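Side-chain contacts in beta-N-acetylhexosaminidase (Mycobacterium smegmatis, PDB 4YYF), which probably hydrolyses terminal non-reducing N-acetyl-D-hexosamine residues in N-acetyl-beta-D-hexosaminides, as a member of glycosyl hydrolase family 3: residues 70-73 against 74-78; 289-292 against 293-297; 300-303 against 304-308; 307-310 against 311-315; 331-334 against 335-339. The protein carries 1 engineered substitution. All blocks are in the same frame, centred on the assembly; numbering follows the deposited sequence.

All five contacts lie in the family 3 N-terminal domain, a TIM barrel, and follow one another along the chain. Contact 1 lies on strand 70-73 and the loop after it; contact 2 leaves strand 287-289, with its centre about 15 Å from that of contact 1. Contacts 3 and 4 cover the start and end of helix 304-314; they share Ala307 and Val308, and their centres are about 9 Å apart. Contact 5 lies on the next helix, 327-340, about 12 Å from contact 4 between centres. Contacts 2 to 5 touch one after another, from the end of a strand out to the helices around the barrel, and form one connected strand-to-helix packing unit; contact 1 is separate from it.

Contact 1 (70-73 against 74-78); sequences GIMI and GSWTD
A type I beta turn from Gly74 to Thr77 leads out of strand 70-73 of the TIM barrel, and Met72 and Ile73 on the strand side pack against Trp76 and Thr77 in the turn. Thr77 holds the turn together. Its OG1 accepts a nearly straight hydrogen bond from Gly74 N (2.9 Å, 177°), while its backbone N closes the turn on Gly74 O at 3.0 Å. The same hydroxyl is bonded to Val53 O, which ties the turn to the loop after strand 49-52 as well as to itself. With chi1 at -51° the hydroxyl sits beside the backbone N of Thr77, and the methyl swings over to Ile73: CG2 of Thr77 lies 4.0 Å from CD1 of Ile73, and the two side chains cross at about a right angle. A branched residue carrying both a hydroxyl and a methyl can do both jobs. Trp76 lays one face of its indole over Gly74, whose CA stands 3.5 Å above the ring plane, offset toward the rim; such close cover suits a residue without a side chain. Met72, a selenomethionine here, stretches out fully and also touches Ser102 and Phe155. Its selenium meets the edge of the indole in a Met-aromatic contact, SE lying 4.1 Å from Trp76 CH2 and 84° off the normal of the six-membered ring.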
loop_
_atom_site.group_PDB
_atom_site.type_symbol
_atom_site.label_atom_id
_atom_site.label_comp_id
_atom_site.label_asym_id
_atom_site.label_seq_id
_atom_site.Cartn_x
_atom_site.Cartn_y
_atom_site.Cartn_z
ATOM N N GLY A 70 -1.770 -11.301 2.219
ATOM C CA GLY A 70 -1.963 -10.251 3.203
ATOM C C GLY A 70 -3.412 -10.023 3.547
ATOM O O GLY A 70 -4.304 -10.248 2.728
ATOM N N ILE A 71 -3.650 -9.589 4.783
ATOM C CA ILE A 71 -4.967 -9.122 5.189
ATOM C C ILE A 71 -4.840 -7.685 5.674
ATOM O O ILE A 71 -3.794 -7.293 6.191
ATOM C CB ILE A 71 -5.586 -10.004 6.294
ATOM C CG1 ILE A 71 -4.648 -10.098 7.497
ATOM C CG2 ILE A 71 -5.932 -11.397 5.726
ATOM C CD1 ILE A 71 -5.285 -10.780 8.725
HETATM N N MSE A 72 -5.894 -6.895 5.490
HETATM C CA MSE A 72 -5.850 -5.508 5.918
HETATM C C MSE A 72 -6.872 -5.245 7.021
HETATM O O MSE A 72 -8.011 -5.711 6.961
HETATM C CB MSE A 72 -6.107 -4.549 4.757
HETATM C CG MSE A 72 -5.934 -3.098 5.184
HETATM SE SE MSE A 72 -6.372 -1.847 3.781
HETATM C CE MSE A 72 -5.860 -0.188 4.673
ATOM N N ILE A 73 -6.441 -4.489 8.022
ATOM C CA ILE A 73 -7.299 -4.054 9.106
ATOM C C ILE A 73 -7.802 -2.662 8.737
ATOM O O ILE A 73 -7.009 -1.779 8.417
ATOM C CB ILE A 73 -6.495 -3.935 10.412
ATOM C CG1 ILE A 73 -5.779 -5.254 10.742
ATOM C CG2 ILE A 73 -7.378 -3.492 11.561
ATOM C CD1 ILE A 73 -6.696 -6.450 10.905
ATOM N N GLY A 74 -9.113 -2.442 8.798
ATOM C CA GLY A 74 -9.653 -1.130 8.488
ATOM C C GLY A 74 -10.733 -0.712 9.450
ATOM O O GLY A 74 -10.958 -1.380 10.463
ATOM N N SER A 75 -11.425 0.382 9.134
ATOM C CA SER A 75 -12.542 0.836 9.962
ATOM C C SER A 75 -13.661 -0.214 10.029
ATOM O O SER A 75 -14.455 -0.223 10.960
ATOM C CB SER A 75 -13.097 2.159 9.435
ATOM O OG SER A 75 -13.448 2.028 8.075
ATOM N N TRP A 76 -13.701 -1.102 9.040
ATOM C CA TRP A 76 -14.714 -2.157 8.952
ATOM C C TRP A 76 -14.328 -3.383 9.796
ATOM O O TRP A 76 -15.055 -4.370 9.836
ATOM C CB TRP A 76 -14.868 -2.584 7.482
ATOM C CG TRP A 76 -13.569 -3.065 6.925
ATOM C CD1 TRP A 76 -13.073 -4.333 6.983
ATOM C CD2 TRP A 76 -12.576 -2.276 6.255
ATOM N NE1 TRP A 76 -11.832 -4.384 6.392
ATOM C CE2 TRP A 76 -11.506 -3.135 5.936
ATOM C CE3 TRP A 76 -12.490 -0.926 5.895
ATOM C CZ2 TRP A 76 -10.360 -2.689 5.270
ATOM C CZ3 TRP A 76 -11.353 -0.485 5.234
ATOM C CH2 TRP A 76 -10.304 -1.362 4.927
ATOM N N THR A 77 -13.173 -3.336 10.448
ATOM C CA THR A 77 -12.669 -4.506 11.167
ATOM C C THR A 77 -12.978 -4.472 12.667
ATOM O O THR A 77 -12.745 -3.473 13.348
ATOM C CB THR A 77 -11.136 -4.658 10.985
ATOM O OG1 THR A 77 -10.811 -4.602 9.590
ATOM C CG2 THR A 77 -10.643 -5.973 11.566
ATOM N N ASP A 78 -13.505 -5.585 13.166
ATOM C CA ASP A 78 -13.604 -5.882 14.592
ATOM C C ASP A 78 -12.179 -6.039 15.155
ATOM O O ASP A 78 -11.520 -7.038 14.883
ATOM C CB ASP A 78 -14.367 -7.202 14.699
ATOM C CG ASP A 78 -14.607 -7.651 16.122
ATOM O OD1 ASP A 78 -13.686 -7.550 16.965
ATOM O OD2 ASP A 78 -15.728 -8.146 16.386
#

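Contact 2 (289-292 against 293-297); sequences TDDL and SSMGA
An Asx turn at Asp291 steers the chain away from strand 287-289 of the TIM barrel toward helix 296-299, for which Met295 is the N-cap. Hydrogen bonds centre on the Asp291 carboxylate. Asp291 OD1 accepts from Ser293 N at 2.9 Å and from Ser294 N at 3.2 Å, the second bond nearly straight at 171°. Both donors approach from the same face of the carboxylate, Ser293 N from well above its plane and Ser294 N on the syn side. One oxygen thus gathers two successive amides, a task for which the short side chain of aspartate is well suited. The main chain of Asp291 is held too, its carbonyl by His251 and its N by OD1 of Asp290, 2.7 Å away.

The remaining contacts are van der Waals contacts made by Met295, present as selenomethionine. It lays its CG 3.5 Å from Asp291 O and its SE 3.8 Å from Asp291 CB. The flexible selenoether chain bends at chi3 (71°), which turns the methyl CE toward Asp290 beside the selenium; the Asp290 side chain is about 3 Å from a bound acetate. The two side chains cross at about a right angle, with Met295 SE 3.4 Å from Asp290 OD1 and Met295 CE 3.7 Å from Asp290 OD2.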
loop_
_atom_site.group_PDB
_atom_site.type_symbol
_atom_site.label_atom_id
_atom_site.label_comp_id
_atom_site.label_asym_id
_atom_site.label_seq_id
_atom_site.Cartn_x
_atom_site.Cartn_y
_atom_site.Cartn_z
ATOM N N THR A 289 -1.082 -1.339 -4.864
ATOM C CA THR A 289 -2.090 -0.412 -5.363
ATOM C C THR A 289 -2.889 0.119 -4.187
ATOM O O THR A 289 -2.942 -0.499 -3.124
ATOM C CB THR A 289 -3.115 -1.085 -6.291
ATOM O OG1 THR A 289 -3.908 -1.991 -5.508
ATOM C CG2 THR A 289 -2.431 -1.824 -7.426
ATOM N N ASP A 290 -3.557 1.246 -4.401
ATOM C CA ASP A 290 -4.579 1.727 -3.475
ATOM C C ASP A 290 -5.790 0.800 -3.664
ATOM O O ASP A 290 -5.791 -0.054 -4.559
ATOM C CB ASP A 290 -4.921 3.186 -3.815
ATOM C CG ASP A 290 -5.593 3.946 -2.668
ATOM O OD1 ASP A 290 -6.048 3.333 -1.683
ATOM O OD2 ASP A 290 -5.677 5.185 -2.774
ATOM N N ASP A 291 -6.801 0.962 -2.818
ATOM C CA ASP A 291 -7.989 0.093 -2.783
ATOM C C ASP A 291 -8.700 0.016 -4.137
ATOM O O ASP A 291 -9.156 1.022 -4.665
ATOM C CB ASP A 291 -8.904 0.609 -1.656
ATOM C CG ASP A 291 -10.326 0.073 -1.700
ATOM O OD1 ASP A 291 -10.607 -0.994 -2.282
ATOM O OD2 ASP A 291 -11.187 0.751 -1.100
ATOM N N LEU A 292 -8.771 -1.198 -4.688
ATOM C CA LEU A 292 -9.327 -1.436 -6.026
ATOM C C LEU A 292 -10.832 -1.716 -6.073
ATOM O O LEU A 292 -11.411 -1.766 -7.156
ATOM C CB LEU A 292 -8.592 -2.587 -6.721
ATOM C CG LEU A 292 -7.108 -2.411 -7.019
ATOM C CD1 LEU A 292 -6.509 -3.732 -7.450
ATOM C CD2 LEU A 292 -6.896 -1.358 -8.101
ATOM N N SER A 293 -11.478 -1.890 -4.921
ATOM C CA SER A 293 -12.892 -2.292 -4.933
ATOM C C SER A 293 -13.880 -1.193 -4.515
ATOM O O SER A 293 -14.936 -1.032 -5.129
ATOM C CB SER A 293 -13.104 -3.536 -4.075
ATOM O OG SER A 293 -12.857 -3.248 -2.707
ATOM N N SER A 294 -13.565 -0.447 -3.465
ATOM C CA SER A 294 -14.543 0.513 -2.942
ATOM C C SER A 294 -14.379 1.899 -3.525
ATOM O O SER A 294 -15.257 2.751 -3.356
ATOM C CB SER A 294 -14.478 0.606 -1.421
ATOM O OG SER A 294 -13.386 1.415 -1.011
HETATM N N MSE A 295 -13.268 2.133 -4.215
HETATM C CA MSE A 295 -12.949 3.477 -4.711
HETATM C C MSE A 295 -13.475 3.735 -6.117
HETATM O O MSE A 295 -13.137 3.007 -7.053
HETATM C CB MSE A 295 -11.432 3.729 -4.639
HETATM C CG MSE A 295 -10.923 3.675 -3.211
HETATM SE SE MSE A 295 -9.048 4.134 -2.995
HETATM C CE MSE A 295 -9.183 6.041 -3.338
ATOM N N GLY A 296 -14.277 4.793 -6.252
ATOM C CA GLY A 296 -14.955 5.122 -7.495
ATOM C C GLY A 296 -14.061 5.346 -8.704
ATOM O O GLY A 296 -14.484 5.091 -9.834
ATOM N N ALA A 297 -12.835 5.820 -8.486
ATOM C CA ALA A 297 -11.911 6.043 -9.606
ATOM C C ALA A 297 -11.651 4.730 -10.348
ATOM O O ALA A 297 -11.353 4.724 -11.544
ATOM C CB ALA A 297 -10.589 6.653 -9.118
#

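Contact 3 (300-303 against 304-308); sequences QRYG and VADAV
Tyr302 turns the edge of its ring to Asp306: CD1 of Tyr302 lies 3.2 Å from OD2 of Asp306, near the ring plane, with the carboxylate plane almost perpendicular to the ring (88°). The weakly positive rim of the aromatic ring makes a reasonable neighbour for a carboxylate oxygen. With CG beside the backbone N (chi1 -48°) the ring lies next to Asp306; the CB of Tyr302 packs 4.1 Å from CB of Ala307. Over one face of the phenol ring rests Arg301 CB. Asp306 has a stronger partner further along, since its OD1 forms a salt bridge with Arg310 NE in the next turn.

Gly303 is the N-cap of helix 304-314. Its carbonyl receives Ala307 N at 2.9 Å, nearly along the C=O axis, and so starts the helical ladder. Its own N donates to a water 3.1 Å away, and that water donates to Asp306 OD2 at the same distance. The result is a water bridge between the N3 side chain and the N-cap amide. A negative side chain here would also be favoured by the positive end of the helix dipole. This start of helix 304-314 is at the surface, with Tyr302 resting on Leu265, while Val304 and Val308 pack on Trp321 of strand 319-321 and on Val330 of helix 327-340.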
loop_
_atom_site.group_PDB
_atom_site.type_symbol
_atom_site.label_atom_id
_atom_site.label_comp_id
_atom_site.label_asym_id
_atom_site.label_seq_id
_atom_site.Cartn_x
_atom_site.Cartn_y
_atom_site.Cartn_z
ATOM N N GLN A 300 -15.932 2.356 -10.986
ATOM C CA GLN A 300 -16.863 2.852 -11.994
ATOM C C GLN A 300 -16.463 2.399 -13.392
ATOM O O GLN A 300 -17.231 2.545 -14.342
ATOM C CB GLN A 300 -16.940 4.379 -11.955
ATOM C CG GLN A 300 -17.675 4.922 -10.751
ATOM C CD GLN A 300 -17.465 6.413 -10.578
ATOM O OE1 GLN A 300 -16.954 7.089 -11.476
ATOM N NE2 GLN A 300 -17.856 6.935 -9.419
ATOM N N ARG A 301 -15.260 1.853 -13.515
ATOM C CA ARG A 301 -14.762 1.431 -14.814
ATOM C C ARG A 301 -14.477 -0.072 -14.862
ATOM O O ARG A 301 -14.635 -0.704 -15.901
ATOM C CB ARG A 301 -13.515 2.252 -15.182
ATOM C CG ARG A 301 -13.776 3.757 -15.163
ATOM C CD ARG A 301 -12.509 4.585 -15.308
ATOM N NE ARG A 301 -11.810 4.327 -16.563
ATOM C CZ ARG A 301 -10.803 5.064 -17.025
ATOM N NH1 ARG A 301 -10.383 6.121 -16.341
ATOM N NH2 ARG A 301 -10.220 4.744 -18.170
ATOM N N TYR A 302 -14.073 -0.638 -13.730
ATOM C CA TYR A 302 -13.644 -2.035 -13.681
ATOM C C TYR A 302 -14.152 -2.738 -12.430
ATOM O O TYR A 302 -14.085 -2.175 -11.333
ATOM C CB TYR A 302 -12.111 -2.121 -13.706
ATOM C CG TYR A 302 -11.472 -1.265 -14.779
ATOM C CD1 TYR A 302 -11.564 -1.612 -16.115
ATOM C CD2 TYR A 302 -10.785 -0.106 -14.450
ATOM C CE1 TYR A 302 -10.988 -0.822 -17.099
ATOM C CE2 TYR A 302 -10.202 0.690 -15.427
ATOM C CZ TYR A 302 -10.304 0.325 -16.745
ATOM O OH TYR A 302 -9.723 1.118 -17.716
ATOM N N GLY A 303 -14.632 -3.974 -12.595
ATOM C CA GLY A 303 -14.966 -4.826 -11.460
ATOM C C GLY A 303 -13.696 -5.274 -10.771
ATOM O O GLY A 303 -12.597 -5.061 -11.300
ATOM N N VAL A 304 -13.817 -5.903 -9.606
ATOM C CA VAL A 304 -12.622 -6.248 -8.833
ATOM C C VAL A 304 -11.625 -7.150 -9.576
ATOM O O VAL A 304 -10.432 -6.843 -9.638
ATOM C CB VAL A 304 -12.969 -6.885 -7.480
ATOM C CG1 VAL A 304 -11.677 -7.164 -6.703
ATOM C CG2 VAL A 304 -13.867 -5.972 -6.682
ATOM N N ALA A 305 -12.109 -8.242 -10.158
ATOM C CA ALA A 305 -11.205 -9.172 -10.838
ATOM C C ALA A 305 -10.480 -8.501 -12.020
ATOM O O ALA A 305 -9.272 -8.679 -12.205
ATOM C CB ALA A 305 -11.952 -10.422 -11.281
ATOM N N ASP A 306 -11.214 -7.723 -12.807
ATOM C CA ASP A 306 -10.621 -7.011 -13.933
ATOM C C ASP A 306 -9.596 -5.976 -13.457
ATOM O O ASP A 306 -8.534 -5.829 -14.059
ATOM C CB ASP A 306 -11.726 -6.362 -14.783
ATOM C CG ASP A 306 -11.181 -5.623 -16.007
ATOM O OD1 ASP A 306 -10.050 -5.916 -16.467
ATOM O OD2 ASP A 306 -11.905 -4.743 -16.518
ATOM N N ALA A 307 -9.905 -5.278 -12.363
ATOM C CA ALA A 307 -9.014 -4.252 -11.817
ATOM C C ALA A 307 -7.721 -4.858 -11.295
ATOM O O ALA A 307 -6.629 -4.303 -11.495
ATOM C CB ALA A 307 -9.709 -3.482 -10.702
ATOM N N VAL A 308 -7.844 -5.990 -10.609
ATOM C CA VAL A 308 -6.662 -6.694 -10.098
ATOM C C VAL A 308 -5.787 -7.167 -11.248
ATOM O O VAL A 308 -4.566 -6.973 -11.241
ATOM C CB VAL A 308 -7.069 -7.873 -9.202
ATOM C CG1 VAL A 308 -5.866 -8.777 -8.908
ATOM C CG2 VAL A 308 -7.683 -7.340 -7.912
HETATM O O HOH W 1 -14.772 -5.103 -15.426
#

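Contact 4 (307-310 against 311-315); sequences AVLR and ALQAG
Regular alpha-helical bonds join each carbonyl of 307-310 to the amide four residues on, all between 2.9 and 3.0 Å, and Gly315 N prolongs the series by reaching Ala311 O. The side chains then pair at the same spacing. Val308 and Leu312 lie side by side and point the same way, with CG1 of Val308 4.0 Å from CD1 of Leu312; both are buried, and Leu312 goes on to meet Leu334. On the adjoining stripe Leu309 crosses Gln313 at a slant: CD1 of Leu309 touches the aliphatic CG of Gln313 at 3.8 Å. With CG beside its backbone N (chi1 -76°), the extended chain of Gln313 lies back along the previous turn, OE1 3.5 Å from Arg310 CA, while NE2 is bonded to the carbonyl of Glu342. Glutamine suits this border, its methylenes covering leucine and its amide meeting a backbone oxygen. Arg310 meets Gln313 with its CG, 4.0 Å from Gln313 OE1, while its guanidinium, 81° from the amide plane, is salt-bridged to Asp306. Small Ala311 and Ala314 let Thr289 and Tyr270 come close. Gly315 ends the helix with a positive phi of 138°, readily adopted by glycine. Such an amphipathic helix is characteristic of the outer layer of a TIM barrel.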
loop_
_atom_site.group_PDB
_atom_site.type_symbol
_atom_site.label_atom_id
_atom_site.label_comp_id
_atom_site.label_asym_id
_atom_site.label_seq_id
_atom_site.Cartn_x
_atom_site.Cartn_y
_atom_site.Cartn_z
ATOM N N ALA A 307 -9.905 -5.278 -12.363
ATOM C CA ALA A 307 -9.014 -4.252 -11.817
ATOM C C ALA A 307 -7.721 -4.858 -11.295
ATOM O O ALA A 307 -6.629 -4.303 -11.495
ATOM C CB ALA A 307 -9.709 -3.482 -10.702
ATOM N N VAL A 308 -7.844 -5.990 -10.609
ATOM C CA VAL A 308 -6.662 -6.694 -10.098
ATOM C C VAL A 308 -5.787 -7.167 -11.248
ATOM O O VAL A 308 -4.566 -6.973 -11.241
ATOM C CB VAL A 308 -7.069 -7.873 -9.202
ATOM C CG1 VAL A 308 -5.866 -8.777 -8.908
ATOM C CG2 VAL A 308 -7.683 -7.340 -7.912
ATOM N N LEU A 309 -6.413 -7.768 -12.254
ATOM C CA LEU A 309 -5.689 -8.182 -13.454
ATOM C C LEU A 309 -4.941 -7.011 -14.107
ATOM O O LEU A 309 -3.750 -7.116 -14.417
ATOM C CB LEU A 309 -6.652 -8.815 -14.463
ATOM C CG LEU A 309 -6.015 -9.199 -15.804
ATOM C CD1 LEU A 309 -4.748 -10.012 -15.574
ATOM C CD2 LEU A 309 -6.984 -9.968 -16.713
ATOM N N ARG A 310 -5.640 -5.903 -14.329
ATOM C CA ARG A 310 -5.018 -4.732 -14.935
ATOM C C ARG A 310 -3.850 -4.195 -14.104
ATOM O O ARG A 310 -2.826 -3.789 -14.655
ATOM C CB ARG A 310 -6.060 -3.636 -15.179
ATOM C CG ARG A 310 -6.957 -3.912 -16.384
ATOM C CD ARG A 310 -8.211 -3.065 -16.358
ATOM N NE ARG A 310 -9.033 -3.310 -17.546
ATOM C CZ ARG A 310 -8.829 -2.729 -18.726
ATOM N NH1 ARG A 310 -7.840 -1.855 -18.867
ATOM N NH2 ARG A 310 -9.611 -3.016 -19.761
ATOM N N ALA A 311 -3.998 -4.202 -12.782
ATOM C CA ALA A 311 -2.926 -3.728 -11.914
ATOM C C ALA A 311 -1.679 -4.600 -12.044
ATOM O O ALA A 311 -0.581 -4.085 -12.218
ATOM C CB ALA A 311 -3.383 -3.654 -10.455
ATOM N N LEU A 312 -1.850 -5.915 -11.962
ATOM C CA LEU A 312 -0.718 -6.838 -12.049
ATOM C C LEU A 312 -0.105 -6.827 -13.439
ATOM O O LEU A 312 1.113 -7.009 -13.577
ATOM C CB LEU A 312 -1.129 -8.268 -11.653
ATOM C CG LEU A 312 -1.700 -8.388 -10.243
ATOM C CD1 LEU A 312 -2.128 -9.839 -9.947
ATOM C CD2 LEU A 312 -0.698 -7.874 -9.202
ATOM N N GLN A 313 -0.931 -6.613 -14.466
ATOM C CA GLN A 313 -0.422 -6.446 -15.834
ATOM C C GLN A 313 0.425 -5.187 -15.932
ATOM O O GLN A 313 1.456 -5.167 -16.610
ATOM C CB GLN A 313 -1.564 -6.293 -16.847
ATOM C CG GLN A 313 -2.316 -7.543 -17.220
ATOM C CD GLN A 313 -3.483 -7.229 -18.148
ATOM O OE1 GLN A 313 -4.160 -6.208 -17.988
ATOM N NE2 GLN A 313 -3.708 -8.091 -19.133
ATOM N N ALA A 314 -0.029 -4.126 -15.276
ATOM C CA ALA A 314 0.632 -2.830 -15.393
ATOM C C ALA A 314 1.966 -2.821 -14.645
ATOM O O ALA A 314 2.899 -2.132 -15.035
ATOM C CB ALA A 314 -0.276 -1.719 -14.901
ATOM N N GLY A 315 2.058 -3.576 -13.562
ATOM C CA GLY A 315 3.326 -3.677 -12.867
ATOM C C GLY A 315 3.269 -3.635 -11.358
ATOM O O GLY A 315 4.316 -3.649 -10.706
#

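Contact 5 (331-334 against 335-339); sequences LDRL and EQALA
Arg333, Gln336 and Ala337 meet on an outer helix of the TIM barrel, 327-340, whose buried face is apolar and whose outer flank is polar. On the tight side Leu331 and Leu334 pack on Leu45 of helix 41-46, and Leu334 also packs on Leu312 of helix 304-314. Ala337 touches Leu309 there, small enough to let the two helices approach. The backbone beneath is regular, with Leu338 N on Leu334 O at 3.1 Å and Ala337 N on Arg333 O at 3.0 Å.

Asp332 and Glu335 form a polar border beside helix 41-46. Their OD1 and OE1 are 4.8 Å apart, like charges that share one partner, since both form salt bridges with Arg42 NH1; the arginine probably offsets their repulsion. The loose side belongs to exposed Gln336, which runs its extended chain back along the previous turn, its CG 3.3 Å from Asp332 O, as a long flexible side chain can do at a surface. Arg333 links the two sides. A bend at chi2 (67°) carries its chain along the helix toward Ala337, while NH2 is held in a salt bridge by Glu342. Across it, at about a right angle, lies Gln336, with the amide plane only 24° from that of the guanidinium. The meeting points are Arg333 CD with Gln336 OE1 at 3.9 Å and Arg333 NH1 with Ala337 CB at 4.1 Å.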
loop_
_atom_site.group_PDB
_atom_site.type_symbol
_atom_site.label_atom_id
_atom_site.label_comp_id
_atom_site.label_asym_id
_atom_site.label_seq_id
_atom_site.Cartn_x
_atom_site.Cartn_y
_atom_site.Cartn_z
ATOM N N LEU A 331 -8.875 -15.005 -8.175
ATOM C CA LEU A 331 -7.888 -16.038 -8.468
ATOM C C LEU A 331 -8.241 -16.812 -9.739
ATOM O O LEU A 331 -7.363 -17.148 -10.533
ATOM C CB LEU A 331 -7.749 -16.984 -7.271
ATOM C CG LEU A 331 -7.076 -16.340 -6.051
ATOM C CD1 LEU A 331 -7.146 -17.281 -4.851
ATOM C CD2 LEU A 331 -5.620 -15.968 -6.352
ATOM N N ASP A 332 -9.527 -17.096 -9.930
ATOM C CA ASP A 332 -9.992 -17.716 -11.173
ATOM C C ASP A 332 -9.612 -16.887 -12.392
ATOM O O ASP A 332 -9.151 -17.417 -13.403
ATOM C CB ASP A 332 -11.516 -17.896 -11.156
ATOM C CG ASP A 332 -11.956 -19.057 -10.300
ATOM O OD1 ASP A 332 -11.084 -19.779 -9.779
ATOM O OD2 ASP A 332 -13.180 -19.252 -10.153
ATOM N N ARG A 333 -9.817 -15.582 -12.302
ATOM C CA ARG A 333 -9.554 -14.712 -13.444
ATOM C C ARG A 333 -8.047 -14.613 -13.701
ATOM O O ARG A 333 -7.600 -14.521 -14.845
ATOM C CB ARG A 333 -10.155 -13.318 -13.194
ATOM C CG ARG A 333 -9.951 -12.306 -14.331
ATOM C CD ARG A 333 -10.718 -12.708 -15.593
ATOM N NE ARG A 333 -10.541 -11.765 -16.708
ATOM C CZ ARG A 333 -9.654 -11.914 -17.691
ATOM N NH1 ARG A 333 -8.851 -12.969 -17.707
ATOM N NH2 ARG A 333 -9.568 -11.010 -18.664
ATOM N N LEU A 334 -7.257 -14.640 -12.632
ATOM C CA LEU A 334 -5.814 -14.521 -12.785
ATOM C C LEU A 334 -5.214 -15.760 -13.448
ATOM O O LEU A 334 -4.324 -15.645 -14.288
ATOM C CB LEU A 334 -5.143 -14.230 -11.444
ATOM C CG LEU A 334 -5.457 -12.836 -10.893
ATOM C CD1 LEU A 334 -4.750 -12.608 -9.556
ATOM C CD2 LEU A 334 -5.036 -11.778 -11.906
ATOM N N GLU A 335 -5.710 -16.936 -13.079
ATOM C CA GLU A 335 -5.306 -18.169 -13.744
ATOM C C GLU A 335 -5.656 -18.163 -15.237
ATOM O O GLU A 335 -4.864 -18.603 -16.071
ATOM C CB GLU A 335 -5.925 -19.384 -13.047
ATOM C CG GLU A 335 -5.428 -19.606 -11.634
ATOM C CD GLU A 335 -5.660 -21.035 -11.147
ATOM O OE1 GLU A 335 -6.509 -21.235 -10.247
ATOM O OE2 GLU A 335 -4.986 -21.960 -11.661
ATOM N N GLN A 336 -6.832 -17.650 -15.575
ATOM C CA GLN A 336 -7.225 -17.542 -16.978
ATOM C C GLN A 336 -6.314 -16.580 -17.744
ATOM O O GLN A 336 -5.975 -16.822 -18.905
ATOM C CB GLN A 336 -8.686 -17.099 -17.095
ATOM C CG GLN A 336 -9.690 -18.094 -16.536
ATOM C CD GLN A 336 -11.060 -17.471 -16.317
ATOM O OE1 GLN A 336 -11.350 -16.389 -16.836
ATOM N NE2 GLN A 336 -11.905 -18.145 -15.536
ATOM N N ALA A 337 -5.916 -15.492 -17.091
ATOM C CA ALA A 337 -5.038 -14.519 -17.730
ATOM C C ALA A 337 -3.665 -15.126 -18.017
ATOM O O ALA A 337 -3.044 -14.817 -19.039
ATOM C CB ALA A 337 -4.899 -13.291 -16.879
ATOM N N LEU A 338 -3.200 -15.978 -17.107
ATOM C CA LEU A 338 -1.946 -16.695 -17.290
ATOM C C LEU A 338 -2.051 -17.558 -18.528
ATOM O O LEU A 338 -1.163 -17.548 -19.385
ATOM C CB LEU A 338 -1.638 -17.572 -16.069
ATOM C CG LEU A 338 -0.976 -16.873 -14.886
ATOM C CD1 LEU A 338 -0.635 -17.861 -13.778
ATOM C CD2 LEU A 338 0.280 -16.136 -15.358
ATOM N N ALA A 339 -3.156 -18.294 -18.626
ATOM C CA ALA A 339 -3.383 -19.194 -19.753
ATOM C C ALA A 339 -3.518 -18.423 -21.060
ATOM O O ALA A 339 -3.060 -18.874 -22.102
ATOM C CB ALA A 339 -4.619 -20.046 -19.509
#